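Local coordinates for oxidoreductase (Azotobacter vinelandii, PDB 7D5N), which probably oxidises myo-inositol or a related polyol with NAD(+), holding the cofactor and the substrate side by side in one cleft, at residues 190-195 / 235-240; 201-206 / 258-263; 318-323 / 333-338. One frame throughout, in Å; residues are numbered along the deposited sequence.

Contact 1: 190-195 / 235-240; sequences WRVDPR and KSRAPL. With NAI (1,4-dihydronicotinamide adenine dinucleotide), chain D; INS (1,2,3,4,5,6-hexahydroxy-cyclohexane), chain E.
Val192 meets Arg237 and Leu240 where helix 186-191, which carries two cofactor-binding residues, gives way to a loop of the C-terminal alpha/beta domain of this Gfo/Idh/MocA-type oxidoreductase. CG1 of Val192 leans on the aliphatic stem of Arg237, 3.7 Å from its CG; the arginine suits a buried place because its methylenes pack while its guanidinium forms salt bridges with Glu182 and Asp242. Leu240 contributes mainly one methyl. Its CD1 lies 3.6 Å from Val192 C and touches the Pro194 ring, with 4.0 Å to Pro194 CD. The same methyl presses against Arg191 O, a buried carbonyl oxygen that has no polar partner in the model. Proline fits the first turn of helix 194-197, where no amide is needed, and Asp193 caps that helix, its OD1 accepting from Arg195 N at 2.8 Å.

Arg191 and Trp190 face the ligands instead. With chi1 at 68°, the CG of Trp190 sits between its backbone N and carbonyl carbon, and the indole edge is turned to the diphosphate, NE1 donating to O1A of the NADH at 2.9 Å. Arg191 CG lies over one face of the indole, and farther along, Trp190 CZ2 at the ring rim stands over one face of the guanidinium. NH2 spends one hydrogen on O1N of the NADH at 3.0 Å and the other, nearly straight at 166°, on O5 of the inositol at 3.0 Å; NH1 also donates to O1N and to the Ala187 carbonyl, while NE pairs with Asp205. The 235-240 loop, joining strands 223-231 and 243-250, thus packs behind the junction of helices 186-191 and 194-197.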
loop_
_atom_site.group_PDB
_atom_site.type_symbol
_atom_site.label_atom_id
_atom_site.label_comp_id
_atom_site.label_asym_id
_atom_site.label_seq_id
_atom_site.Cartn_x
_atom_site.Cartn_y
_atom_site.Cartn_z
ATOM N N TRP B 190 -24.182 19.721 16.751
ATOM C CA TRP B 190 -23.842 20.120 18.145
ATOM C C TRP B 190 -22.331 20.336 18.262
ATOM O O TRP B 190 -21.912 21.233 19.014
ATOM C CB TRP B 190 -24.385 19.160 19.213
ATOM C CG TRP B 190 -23.811 17.780 19.298
ATOM C CD1 TRP B 190 -24.464 16.633 18.953
ATOM C CD2 TRP B 190 -22.546 17.369 19.862
ATOM N NE1 TRP B 190 -23.682 15.544 19.218
ATOM C CE2 TRP B 190 -22.506 15.962 19.778
ATOM C CE3 TRP B 190 -21.444 18.031 20.421
ATOM C CZ2 TRP B 190 -21.405 15.221 20.198
ATOM C CZ3 TRP B 190 -20.360 17.295 20.847
ATOM C CH2 TRP B 190 -20.341 15.909 20.733
ATOM N N ARG B 191 -21.546 19.570 17.500
ATOM C CA ARG B 191 -20.063 19.690 17.508
ATOM C C ARG B 191 -19.635 21.101 17.109
ATOM O O ARG B 191 -18.583 21.500 17.571
ATOM C CB ARG B 191 -19.438 18.636 16.598
ATOM C CG ARG B 191 -19.360 17.282 17.284
ATOM C CD ARG B 191 -18.952 16.212 16.313
ATOM N NE ARG B 191 -18.595 14.976 16.979
ATOM C CZ ARG B 191 -19.451 14.015 17.313
ATOM N NH1 ARG B 191 -20.742 14.159 17.069
ATOM N NH2 ARG B 191 -19.014 12.922 17.914
ATOM N N VAL B 192 -20.421 21.826 16.305
ATOM C CA VAL B 192 -20.016 23.187 15.835
ATOM C C VAL B 192 -20.758 24.292 16.607
ATOM O O VAL B 192 -20.785 25.424 16.093
ATOM C CB VAL B 192 -20.170 23.332 14.308
ATOM C CG1 VAL B 192 -19.307 22.308 13.584
ATOM C CG2 VAL B 192 -21.621 23.262 13.834
ATOM N N ASP B 193 -21.267 24.013 17.817
ATOM C CA ASP B 193 -21.932 25.018 18.704
ATOM C C ASP B 193 -21.203 25.092 20.047
ATOM O O ASP B 193 -21.228 24.130 20.817
ATOM C CB ASP B 193 -23.411 24.661 18.887
ATOM C CG ASP B 193 -24.210 25.560 19.824
ATOM O OD1 ASP B 193 -23.615 26.178 20.741
ATOM O OD2 ASP B 193 -25.439 25.620 19.632
ATOM N N PRO B 194 -20.564 26.232 20.414
ATOM C CA PRO B 194 -19.780 26.290 21.654
ATOM C C PRO B 194 -20.551 25.841 22.909
ATOM O O PRO B 194 -19.938 25.212 23.765
ATOM C CB PRO B 194 -19.378 27.768 21.796
ATOM C CG PRO B 194 -19.518 28.357 20.401
ATOM C CD PRO B 194 -20.558 27.515 19.682
ATOM N N ARG B 195 -21.854 26.149 22.976
ATOM C CA ARG B 195 -22.738 25.861 24.142
ATOM C C ARG B 195 -22.777 24.355 24.405
ATOM O O ARG B 195 -22.924 23.964 25.587
ATOM C CB ARG B 195 -24.167 26.346 23.884
ATOM C CG ARG B 195 -24.315 27.860 23.854
ATOM C CD ARG B 195 -25.744 28.309 23.600
ATOM N NE ARG B 195 -25.927 29.715 23.958
ATOM C CZ ARG B 195 -26.514 30.168 25.070
ATOM N NH1 ARG B 195 -27.013 29.332 25.967
ATOM N NH2 ARG B 195 -26.606 31.472 25.278
ATOM N N LYS B 235 -16.507 28.841 7.418
ATOM C CA LYS B 235 -16.415 30.127 8.166
ATOM C C LYS B 235 -17.516 30.205 9.239
ATOM O O LYS B 235 -17.244 30.729 10.322
ATOM C CB LYS B 235 -16.443 31.292 7.174
ATOM C CG LYS B 235 -15.186 31.435 6.321
ATOM C CD LYS B 235 -15.254 32.568 5.296
ATOM C CE LYS B 235 -14.123 32.541 4.284
ATOM N NZ LYS B 235 -14.348 31.535 3.219
ATOM N N SER B 236 -18.689 29.629 8.982
ATOM C CA SER B 236 -19.859 29.653 9.904
ATOM C C SER B 236 -19.537 28.944 11.221
ATOM O O SER B 236 -20.250 29.183 12.195
ATOM C CB SER B 236 -21.081 29.042 9.262
ATOM O OG SER B 236 -20.913 27.645 9.059
ATOM N N ARG B 237 -18.531 28.065 11.244
ATOM C CA ARG B 237 -18.113 27.343 12.469
ATOM C C ARG B 237 -17.373 28.266 13.452
ATOM O O ARG B 237 -17.363 27.939 14.651
ATOM C CB ARG B 237 -17.238 26.152 12.084
ATOM C CG ARG B 237 -18.050 25.023 11.471
ATOM C CD ARG B 237 -17.217 23.971 10.796
ATOM N NE ARG B 237 -18.050 23.089 9.992
ATOM C CZ ARG B 237 -17.578 22.217 9.106
ATOM N NH1 ARG B 237 -16.271 22.121 8.900
ATOM N NH2 ARG B 237 -18.420 21.461 8.417
ATOM N N ALA B 238 -16.741 29.337 12.973
ATOM C CA ALA B 238 -15.953 30.247 13.835
ATOM C C ALA B 238 -16.850 30.676 14.991
ATOM O O ALA B 238 -18.022 30.988 14.779
ATOM C CB ALA B 238 -15.430 31.425 13.053
ATOM N N PRO B 239 -16.354 30.698 16.247
ATOM C CA PRO B 239 -14.929 30.517 16.547
ATOM C C PRO B 239 -14.371 29.091 16.707
ATOM O O PRO B 239 -13.182 28.963 17.020
ATOM C CB PRO B 239 -14.844 31.182 17.930
ATOM C CG PRO B 239 -16.163 30.794 18.573
ATOM C CD PRO B 239 -17.161 30.958 17.447
ATOM N N LEU B 240 -15.202 28.058 16.564
ATOM C CA LEU B 240 -14.714 26.658 16.709
ATOM C C LEU B 240 -13.922 26.278 15.461
ATOM O O LEU B 240 -14.323 26.656 14.343
ATOM C CB LEU B 240 -15.889 25.714 16.929
ATOM C CG LEU B 240 -16.706 26.031 18.181
ATOM C CD1 LEU B 240 -17.723 24.940 18.434
ATOM C CD2 LEU B 240 -15.801 26.206 19.389
HETATM P PA NAI D . -24.824 11.871 18.708
HETATM O O1A NAI D . -25.334 13.225 18.463
HETATM O O2A NAI D . -24.686 10.929 17.598
HETATM O O5B NAI D . -25.739 11.157 19.836
HETATM C C5B NAI D . -26.095 11.799 21.055
HETATM C C4B NAI D . -27.046 10.842 21.767
HETATM O O4B NAI D . -27.269 11.221 23.118
HETATM C C3B NAI D . -28.420 10.784 21.114
HETATM O O3B NAI D . -28.943 9.462 21.284
HETATM C C2B NAI D . -29.237 11.764 21.900
HETATM O O2B NAI D . -30.641 11.492 21.883
HETATM C C1B NAI D . -28.668 11.473 23.264
HETATM N N9A NAI D . -28.733 12.574 24.195
HETATM C C8A NAI D . -28.433 13.860 23.991
HETATM N N7A NAI D . -28.593 14.546 25.153
HETATM C C5A NAI D . -29.027 13.678 26.073
HETATM C C6A NAI D . -29.391 13.750 27.481
HETATM N N6A NAI D . -29.320 14.917 28.126
HETATM N N1A NAI D . -29.795 12.622 28.085
HETATM C C2A NAI D . -29.830 11.439 27.427
HETATM N N3A NAI D . -29.525 11.311 26.114
HETATM C C4A NAI D . -29.108 12.383 25.437
HETATM O O3 NAI D . -23.415 12.056 19.424
HETATM P PN NAI D . -22.224 10.988 19.279
HETATM O O1N NAI D . -21.495 11.263 17.999
HETATM O O2N NAI D . -22.678 9.632 19.573
HETATM O O5D NAI D . -21.279 11.479 20.460
HETATM C C5D NAI D . -21.609 11.302 21.828
HETATM C C4D NAI D . -20.405 11.498 22.712
HETATM O O4D NAI D . -19.447 10.477 22.379
HETATM C C3D NAI D . -19.707 12.816 22.508
HETATM O O3D NAI D . -19.097 13.196 23.716
HETATM C C2D NAI D . -18.565 12.517 21.560
HETATM O O2D NAI D . -17.399 13.303 21.796
HETATM C C1D NAI D . -18.244 11.090 21.930
HETATM N N1N NAI D . -17.672 10.287 20.864
HETATM C C2N NAI D . -16.583 9.571 21.160
HETATM C C3N NAI D . -15.968 8.765 20.229
HETATM C C7N NAI D . -14.780 7.959 20.617
HETATM O O7N NAI D . -14.113 7.452 19.732
HETATM N N7N NAI D . -14.555 7.748 21.910
HETATM C C4N NAI D . -16.519 8.612 18.839
HETATM C C5N NAI D . -17.712 9.426 18.641
HETATM C C6N NAI D . -18.237 10.206 19.657
HETATM C C1 INS E . -14.974 10.941 15.007
HETATM C C2 INS E . -14.375 9.629 15.454
HETATM C C3 INS E . -13.613 9.794 16.761
HETATM C C4 INS E . -14.495 10.443 17.824
HETATM C C5 INS E . -15.204 11.696 17.338
HETATM C C6 INS E . -15.960 11.416 16.062
HETATM O O1 INS E . -15.603 10.760 13.735
HETATM O O2 INS E . -15.433 8.685 15.662
HETATM O O3 INS E . -13.173 8.491 17.198
HETATM O O4 INS E . -13.768 10.773 18.990
HETATM O O5 INS E . -16.127 12.152 18.326
HETATM O O6 INS E . -16.599 12.611 15.688
#

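Contact 2: 201-206 / 258-263; sequences YVLGDV and VWSSAV. With INS (1,2,3,4,5,6-hexahydroxy-cyclohexane), chain E.
Val202, in the first turn of helix 202-217, points its side chain at the end of strand 255-261, and its three outer carbons account for much of the contact. CB lies 4.2 Å from Ser260 CB. From there the two methyls part: with chi1 at -70°, CG1 stands beside Val202's own backbone N, anti to the carbonyl carbon, and reaches Ala262 CB at 3.5 Å, whereas CG2 turns to the strand backbone, 3.7 Å from Ser260 O. A beta-branched residue suits this place, since its two methyls cover Ser260 and Ala262, two residues apart and both pointing at the helix, and their small size lets the helix come close. The axes of helix 202-206 and strand 258-261 pass 7.5 Å apart at 95°, nearly perpendicular.

Tyr201, at the N-cap position, adds its ring: OH is 3.5 Å from the Ala262 methyl and hydrogen-bonded to His177. One turn beyond Val202, Val206 CG2 approaches Ser261 N at 4.1 Å, and Leu203 brushes the Ser260 hydroxyl with CD2. Ser261 turns its own side chain away from the helix. Its OG accepts from Val263 N, closing an ST turn as the strand ends, and also bonds Asn243.

The helix also serves the inositol. Asp205 OD1 accepts from O5 at 2.9 Å and OD2 from O6 at 3.0 Å, while its backbone O accepts a hydrogen bond from O4. Between the segments the contact is van der Waals packing, methyls on Ser260 O and OG included, so close fit matters most; directional bonds go to the inositol and to neighbours such as Glu241.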
loop_
_atom_site.group_PDB
_atom_site.type_symbol
_atom_site.label_atom_id
_atom_site.label_comp_id
_atom_site.label_asym_id
_atom_site.label_seq_id
_atom_site.Cartn_x
_atom_site.Cartn_y
_atom_site.Cartn_z
ATOM N N TYR B 201 -13.673 22.565 18.533
ATOM C CA TYR B 201 -14.263 21.422 17.798
ATOM C C TYR B 201 -13.174 20.348 17.626
ATOM O O TYR B 201 -13.071 19.487 18.510
ATOM C CB TYR B 201 -15.032 21.889 16.559
ATOM C CG TYR B 201 -15.342 20.761 15.612
ATOM C CD1 TYR B 201 -15.598 19.490 16.108
ATOM C CD2 TYR B 201 -15.328 20.932 14.238
ATOM C CE1 TYR B 201 -15.831 18.419 15.266
ATOM C CE2 TYR B 201 -15.582 19.873 13.382
ATOM C CZ TYR B 201 -15.812 18.609 13.901
ATOM O OH TYR B 201 -16.048 17.521 13.121
ATOM N N VAL B 202 -12.342 20.387 16.583
ATOM C CA VAL B 202 -11.511 19.190 16.233
ATOM C C VAL B 202 -10.401 18.941 17.265
ATOM O O VAL B 202 -9.997 17.775 17.406
ATOM C CB VAL B 202 -10.930 19.230 14.809
ATOM C CG1 VAL B 202 -12.024 19.046 13.776
ATOM C CG2 VAL B 202 -10.065 20.454 14.538
ATOM N N LEU B 203 -9.897 19.964 17.952
ATOM C CA LEU B 203 -8.830 19.722 18.960
ATOM C C LEU B 203 -9.348 18.720 19.989
ATOM O O LEU B 203 -8.657 17.729 20.264
ATOM C CB LEU B 203 -8.447 21.037 19.635
ATOM C CG LEU B 203 -7.591 21.983 18.800
ATOM C CD1 LEU B 203 -7.598 23.384 19.405
ATOM C CD2 LEU B 203 -6.171 21.451 18.679
ATOM N N GLY B 204 -10.540 18.967 20.539
ATOM C CA GLY B 204 -11.157 18.058 21.528
ATOM C C GLY B 204 -11.749 16.815 20.874
ATOM O O GLY B 204 -11.672 15.718 21.470
ATOM N N ASP B 205 -12.338 16.960 19.688
ATOM C CA ASP B 205 -13.141 15.873 19.071
ATOM C C ASP B 205 -12.203 14.774 18.551
ATOM O O ASP B 205 -12.528 13.604 18.738
ATOM C CB ASP B 205 -14.019 16.414 17.950
ATOM C CG ASP B 205 -15.058 15.420 17.477
ATOM O OD1 ASP B 205 -15.891 14.994 18.304
ATOM O OD2 ASP B 205 -14.994 15.041 16.286
ATOM N N VAL B 206 -11.105 15.136 17.879
ATOM C CA VAL B 206 -10.216 14.122 17.240
ATOM C C VAL B 206 -8.751 14.287 17.696
ATOM O O VAL B 206 -8.067 13.274 17.794
ATOM C CB VAL B 206 -10.375 14.100 15.709
ATOM C CG1 VAL B 206 -11.759 13.604 15.302
ATOM C CG2 VAL B 206 -10.063 15.426 15.041
ATOM N N VAL B 258 0.792 17.832 16.425
ATOM C CA VAL B 258 -0.559 17.248 16.243
ATOM C C VAL B 258 -1.258 18.007 15.128
ATOM O O VAL B 258 -1.422 19.229 15.268
ATOM C CB VAL B 258 -1.398 17.260 17.528
ATOM C CG1 VAL B 258 -2.712 16.534 17.324
ATOM C CG2 VAL B 258 -0.631 16.644 18.682
ATOM N N TRP B 259 -1.713 17.287 14.112
ATOM C CA TRP B 259 -2.590 17.856 13.071
ATOM C C TRP B 259 -4.000 17.332 13.343
ATOM O O TRP B 259 -4.198 16.121 13.244
ATOM C CB TRP B 259 -2.098 17.524 11.667
ATOM C CG TRP B 259 -3.036 18.003 10.604
ATOM C CD1 TRP B 259 -3.831 19.112 10.657
ATOM C CD2 TRP B 259 -3.299 17.380 9.337
ATOM N NE1 TRP B 259 -4.555 19.229 9.502
ATOM C CE2 TRP B 259 -4.273 18.164 8.690
ATOM C CE3 TRP B 259 -2.818 16.234 8.692
ATOM C CZ2 TRP B 259 -4.752 17.847 7.417
ATOM C CZ3 TRP B 259 -3.287 15.925 7.436
ATOM C CH2 TRP B 259 -4.235 16.729 6.804
ATOM N N SER B 260 -4.919 18.210 13.728
ATOM C CA SER B 260 -6.337 17.857 13.992
ATOM C C SER B 260 -7.163 18.396 12.839
ATOM O O SER B 260 -7.025 19.583 12.553
ATOM C CB SER B 260 -6.851 18.432 15.267
ATOM O OG SER B 260 -6.031 18.129 16.383
ATOM N N SER B 261 -8.006 17.594 12.204
ATOM C CA SER B 261 -8.789 18.123 11.066
ATOM C C SER B 261 -10.068 17.330 10.836
ATOM O O SER B 261 -10.074 16.089 10.972
ATOM C CB SER B 261 -7.945 18.175 9.826
ATOM O OG SER B 261 -8.603 18.888 8.786
ATOM N N ALA B 262 -11.096 18.041 10.399
ATOM C CA ALA B 262 -12.354 17.450 9.903
ATOM C C ALA B 262 -12.587 17.896 8.464
ATOM O O ALA B 262 -13.633 17.515 7.893
ATOM C CB ALA B 262 -13.478 17.823 10.819
ATOM N N VAL B 263 -11.595 18.562 7.856
ATOM C CA VAL B 263 -11.699 19.109 6.479
ATOM C C VAL B 263 -10.548 18.577 5.610
ATOM O O VAL B 263 -10.229 19.177 4.559
ATOM C CB VAL B 263 -11.770 20.646 6.498
ATOM C CG1 VAL B 263 -13.016 21.140 7.205
ATOM C CG2 VAL B 263 -10.536 21.272 7.119
HETATM C C1 INS E . -14.974 10.941 15.007
HETATM C C2 INS E . -14.375 9.629 15.454
HETATM C C3 INS E . -13.613 9.794 16.761
HETATM C C4 INS E . -14.495 10.443 17.824
HETATM C C5 INS E . -15.204 11.696 17.338
HETATM C C6 INS E . -15.960 11.416 16.062
HETATM O O1 INS E . -15.603 10.760 13.735
HETATM O O2 INS E . -15.433 8.685 15.662
HETATM O O3 INS E . -13.173 8.491 17.198
HETATM O O4 INS E . -13.768 10.773 18.990
HETATM O O5 INS E . -16.127 12.152 18.326
HETATM O O6 INS E . -16.599 12.611 15.688
#

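Contact 3: 318-323 / 333-338; sequences DDRIGA and WSNLYY. With NAI (1,4-dihydronicotinamide adenine dinucleotide), chain D.
Asp318, Arg320, Asn335 and Tyr338 form a buried polar cluster that fastens the loop after strand 301-305 to helix 329-348 in the C-terminal domain of the Gfo/Idh/MocA fold. The tight part centres on Asp318. Tyr338 OH donates to its OD1 at 2.7 Å through the syn lone pair, with ring and carboxylate planes 88° apart, so the acid meets the phenol at the ring's edge. The same carboxylate lies stacked on the Asn335 amide, the planes 27° apart, and its OD2 has a salt bridge to Arg339. A phenylalanine in place of Tyr338 would probably leave OD1 of this buried carboxylate without its hydroxyl donor and the acid more free to turn.

Arg320 approaches from the loop as an extended chain. Its NH2 donates to Asn335 OD1 at 2.8 Å (155°), and one guanidinium face rests on Ser334 CB, 3.3 Å from NH2; a serine leaves room there for the flat cation. NH1 goes on to Asp36, and Phe330 of the second subunit packs on the same arginine, tying the cluster to the subunit interface. Trp333, turned away from the loop, meets the nicotinamide carboxamide with the edge of its indole, CZ2 3.5 Å from N7N of the NADH.

Beyond Arg320 the loop diverges from helix 329-348: Gly322 is exposed, while Ile321 packs on Phe330 of the second subunit. Within the cluster, by contrast, a water bridges loop and helix, bonded to Asp318 O and weakly to Arg320 NE; Asn335 ND2 donates to this water at 2.9 Å, while its OD1 faces the arginine, a pure donor.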
loop_
_atom_site.group_PDB
_atom_site.type_symbol
_atom_site.label_atom_id
_atom_site.label_comp_id
_atom_site.label_asym_id
_atom_site.label_seq_id
_atom_site.Cartn_x
_atom_site.Cartn_y
_atom_site.Cartn_z
ATOM N N ASP B 318 -4.413 -9.735 24.973
ATOM C CA ASP B 318 -5.824 -9.452 24.599
ATOM C C ASP B 318 -6.215 -10.066 23.255
ATOM O O ASP B 318 -7.351 -9.778 22.795
ATOM C CB ASP B 318 -6.107 -7.955 24.594
ATOM C CG ASP B 318 -6.167 -7.375 25.999
ATOM O OD1 ASP B 318 -6.305 -8.171 26.952
ATOM O OD2 ASP B 318 -6.065 -6.139 26.122
ATOM N N ASP B 319 -5.360 -10.883 22.636
ATOM C CA ASP B 319 -5.699 -11.531 21.342
ATOM C C ASP B 319 -6.928 -12.421 21.527
ATOM O O ASP B 319 -6.937 -13.273 22.458
ATOM C CB ASP B 319 -4.555 -12.366 20.768
ATOM C CG ASP B 319 -3.398 -11.515 20.292
ATOM O OD1 ASP B 319 -3.648 -10.357 19.865
ATOM O OD2 ASP B 319 -2.251 -12.003 20.365
ATOM N N ARG B 320 -7.939 -12.208 20.687
ATOM C CA ARG B 320 -9.221 -12.949 20.729
ATOM C C ARG B 320 -9.281 -13.977 19.600
ATOM O O ARG B 320 -10.161 -14.831 19.630
ATOM C CB ARG B 320 -10.359 -11.938 20.663
ATOM C CG ARG B 320 -10.523 -11.134 21.935
ATOM C CD ARG B 320 -11.254 -9.840 21.642
ATOM N NE ARG B 320 -11.202 -8.905 22.750
ATOM C CZ ARG B 320 -12.005 -8.907 23.810
ATOM N NH1 ARG B 320 -12.960 -9.809 23.934
ATOM N NH2 ARG B 320 -11.848 -7.990 24.743
ATOM N N ILE B 321 -8.318 -13.947 18.677
ATOM C CA ILE B 321 -8.270 -14.876 17.524
ATOM C C ILE B 321 -6.838 -14.817 16.991
ATOM O O ILE B 321 -6.175 -13.800 17.216
ATOM C CB ILE B 321 -9.320 -14.518 16.455
ATOM C CG1 ILE B 321 -9.446 -15.664 15.440
ATOM C CG2 ILE B 321 -8.997 -13.175 15.807
ATOM C CD1 ILE B 321 -10.669 -15.585 14.576
ATOM N N GLY B 322 -6.382 -15.906 16.400
ATOM C CA GLY B 322 -5.001 -16.071 15.927
ATOM C C GLY B 322 -4.595 -14.974 14.956
ATOM O O GLY B 322 -5.475 -14.383 14.260
ATOM N N ALA B 323 -3.292 -14.724 14.887
ATOM C CA ALA B 323 -2.664 -13.737 13.976
ATOM C C ALA B 323 -3.200 -13.914 12.549
ATOM O O ALA B 323 -3.389 -15.080 12.100
ATOM C CB ALA B 323 -1.161 -13.906 14.022
ATOM N N TRP B 333 -12.221 -1.522 22.006
ATOM C CA TRP B 333 -13.163 -0.994 23.020
ATOM C C TRP B 333 -13.448 -2.066 24.070
ATOM O O TRP B 333 -13.552 -1.705 25.258
ATOM C CB TRP B 333 -14.456 -0.502 22.368
ATOM C CG TRP B 333 -14.390 0.886 21.837
ATOM C CD1 TRP B 333 -13.556 1.372 20.869
ATOM C CD2 TRP B 333 -15.191 1.987 22.269
ATOM N NE1 TRP B 333 -13.795 2.700 20.669
ATOM C CE2 TRP B 333 -14.795 3.106 21.511
ATOM C CE3 TRP B 333 -16.220 2.127 23.204
ATOM C CZ2 TRP B 333 -15.411 4.347 21.645
ATOM C CZ3 TRP B 333 -16.790 3.364 23.375
ATOM C CH2 TRP B 333 -16.397 4.459 22.600
ATOM N N SER B 334 -13.564 -3.334 23.660
ATOM C CA SER B 334 -13.793 -4.488 24.562
ATOM C C SER B 334 -12.597 -4.616 25.520
ATOM O O SER B 334 -12.775 -5.004 26.716
ATOM C CB SER B 334 -14.041 -5.774 23.782
ATOM O OG SER B 334 -15.169 -5.642 22.902
ATOM N N ASN B 335 -11.394 -4.357 25.013
ATOM C CA ASN B 335 -10.158 -4.433 25.832
ATOM C C ASN B 335 -10.177 -3.332 26.901
ATOM O O ASN B 335 -9.688 -3.610 28.017
ATOM C CB ASN B 335 -8.907 -4.405 24.953
ATOM C CG ASN B 335 -8.820 -5.625 24.066
ATOM O OD1 ASN B 335 -9.348 -6.683 24.395
ATOM N ND2 ASN B 335 -8.125 -5.509 22.947
ATOM N N LEU B 336 -10.770 -2.161 26.628
ATOM C CA LEU B 336 -10.865 -1.096 27.652
ATOM C C LEU B 336 -11.990 -1.446 28.628
ATOM O O LEU B 336 -11.789 -1.329 29.859
ATOM C CB LEU B 336 -11.132 0.273 27.017
ATOM C CG LEU B 336 -10.036 0.884 26.144
ATOM C CD1 LEU B 336 -10.325 2.360 25.973
ATOM C CD2 LEU B 336 -8.641 0.676 26.708
ATOM N N TYR B 337 -13.149 -1.861 28.113
ATOM C CA TYR B 337 -14.330 -2.111 28.972
ATOM C C TYR B 337 -14.078 -3.270 29.944
ATOM O O TYR B 337 -14.556 -3.159 31.095
ATOM C CB TYR B 337 -15.603 -2.241 28.131
ATOM C CG TYR B 337 -16.456 -0.994 28.123
ATOM C CD1 TYR B 337 -16.387 -0.066 27.096
ATOM C CD2 TYR B 337 -17.357 -0.739 29.141
ATOM C CE1 TYR B 337 -17.176 1.075 27.091
ATOM C CE2 TYR B 337 -18.148 0.395 29.158
ATOM C CZ TYR B 337 -18.089 1.291 28.106
ATOM O OH TYR B 337 -18.885 2.400 28.116
ATOM N N TYR B 338 -13.367 -4.345 29.576
ATOM C CA TYR B 338 -13.155 -5.436 30.567
ATOM C C TYR B 338 -12.275 -4.889 31.704
ATOM O O TYR B 338 -12.497 -5.289 32.868
ATOM C CB TYR B 338 -12.688 -6.764 29.957
ATOM C CG TYR B 338 -11.197 -6.916 29.793
ATOM C CD1 TYR B 338 -10.370 -7.070 30.893
ATOM C CD2 TYR B 338 -10.614 -6.931 28.535
ATOM C CE1 TYR B 338 -9.003 -7.219 30.754
ATOM C CE2 TYR B 338 -9.245 -7.070 28.376
ATOM C CZ TYR B 338 -8.434 -7.209 29.492
ATOM O OH TYR B 338 -7.084 -7.336 29.379
HETATM P PA NAI D . -24.824 11.871 18.708
HETATM O O1A NAI D . -25.334 13.225 18.463
HETATM O O2A NAI D . -24.686 10.929 17.598
HETATM O O5B NAI D . -25.739 11.157 19.836
HETATM C C5B NAI D . -26.095 11.799 21.055
HETATM C C4B NAI D . -27.046 10.842 21.767
HETATM O O4B NAI D . -27.269 11.221 23.118
HETATM C C3B NAI D . -28.420 10.784 21.114
HETATM O O3B NAI D . -28.943 9.462 21.284
HETATM C C2B NAI D . -29.237 11.764 21.900
HETATM O O2B NAI D . -30.641 11.492 21.883
HETATM C C1B NAI D . -28.668 11.473 23.264
HETATM N N9A NAI D . -28.733 12.574 24.195
HETATM C C8A NAI D . -28.433 13.860 23.991
HETATM N N7A NAI D . -28.593 14.546 25.153
HETATM C C5A NAI D . -29.027 13.678 26.073
HETATM C C6A NAI D . -29.391 13.750 27.481
HETATM N N6A NAI D . -29.320 14.917 28.126
HETATM N N1A NAI D . -29.795 12.622 28.085
HETATM C C2A NAI D . -29.830 11.439 27.427
HETATM N N3A NAI D . -29.525 11.311 26.114
HETATM C C4A NAI D . -29.108 12.383 25.437
HETATM O O3 NAI D . -23.415 12.056 19.424
HETATM P PN NAI D . -22.224 10.988 19.279
HETATM O O1N NAI D . -21.495 11.263 17.999
HETATM O O2N NAI D . -22.678 9.632 19.573
HETATM O O5D NAI D . -21.279 11.479 20.460
HETATM C C5D NAI D . -21.609 11.302 21.828
HETATM C C4D NAI D . -20.405 11.498 22.712
HETATM O O4D NAI D . -19.447 10.477 22.379
HETATM C C3D NAI D . -19.707 12.816 22.508
HETATM O O3D NAI D . -19.097 13.196 23.716
HETATM C C2D NAI D . -18.565 12.517 21.560
HETATM O O2D NAI D . -17.399 13.303 21.796
HETATM C C1D NAI D . -18.244 11.090 21.930
HETATM N N1N NAI D . -17.672 10.287 20.864
HETATM C C2N NAI D . -16.583 9.571 21.160
HETATM C C3N NAI D . -15.968 8.765 20.229
HETATM C C7N NAI D . -14.780 7.959 20.617
HETATM O O7N NAI D . -14.113 7.452 19.732
HETATM N N7N NAI D . -14.555 7.748 21.910
HETATM C C4N NAI D . -16.519 8.612 18.839
HETATM C C5N NAI D . -17.712 9.426 18.641
HETATM C C6N NAI D . -18.237 10.206 19.657
HETATM O O HOH W 1 -8.643 -7.972 21.409
#

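In the fold
All three contacts lie within the C-terminal alpha/beta domain. Contacts 1 and 2 interleave along the chain, in the order 190-195, 201-206, 235-240, 258-263, and their centres are 13 Å apart; contact 3 follows both, on the other side of the chain's centre, about 36 Å from contact 1 and 27 Å from contact 2, centre to centre. The first two touch directly and share the inositol, with helices 194-197 and 202-217 consecutive and strand 255-261 in the nine-stranded mixed sheet. Contact 3 is linked to contact 1 through the NADH, which contact 1 meets at the diphosphate and contact 3 at the carboxamide. Distant parts of one domain thus converge on a single cofactor.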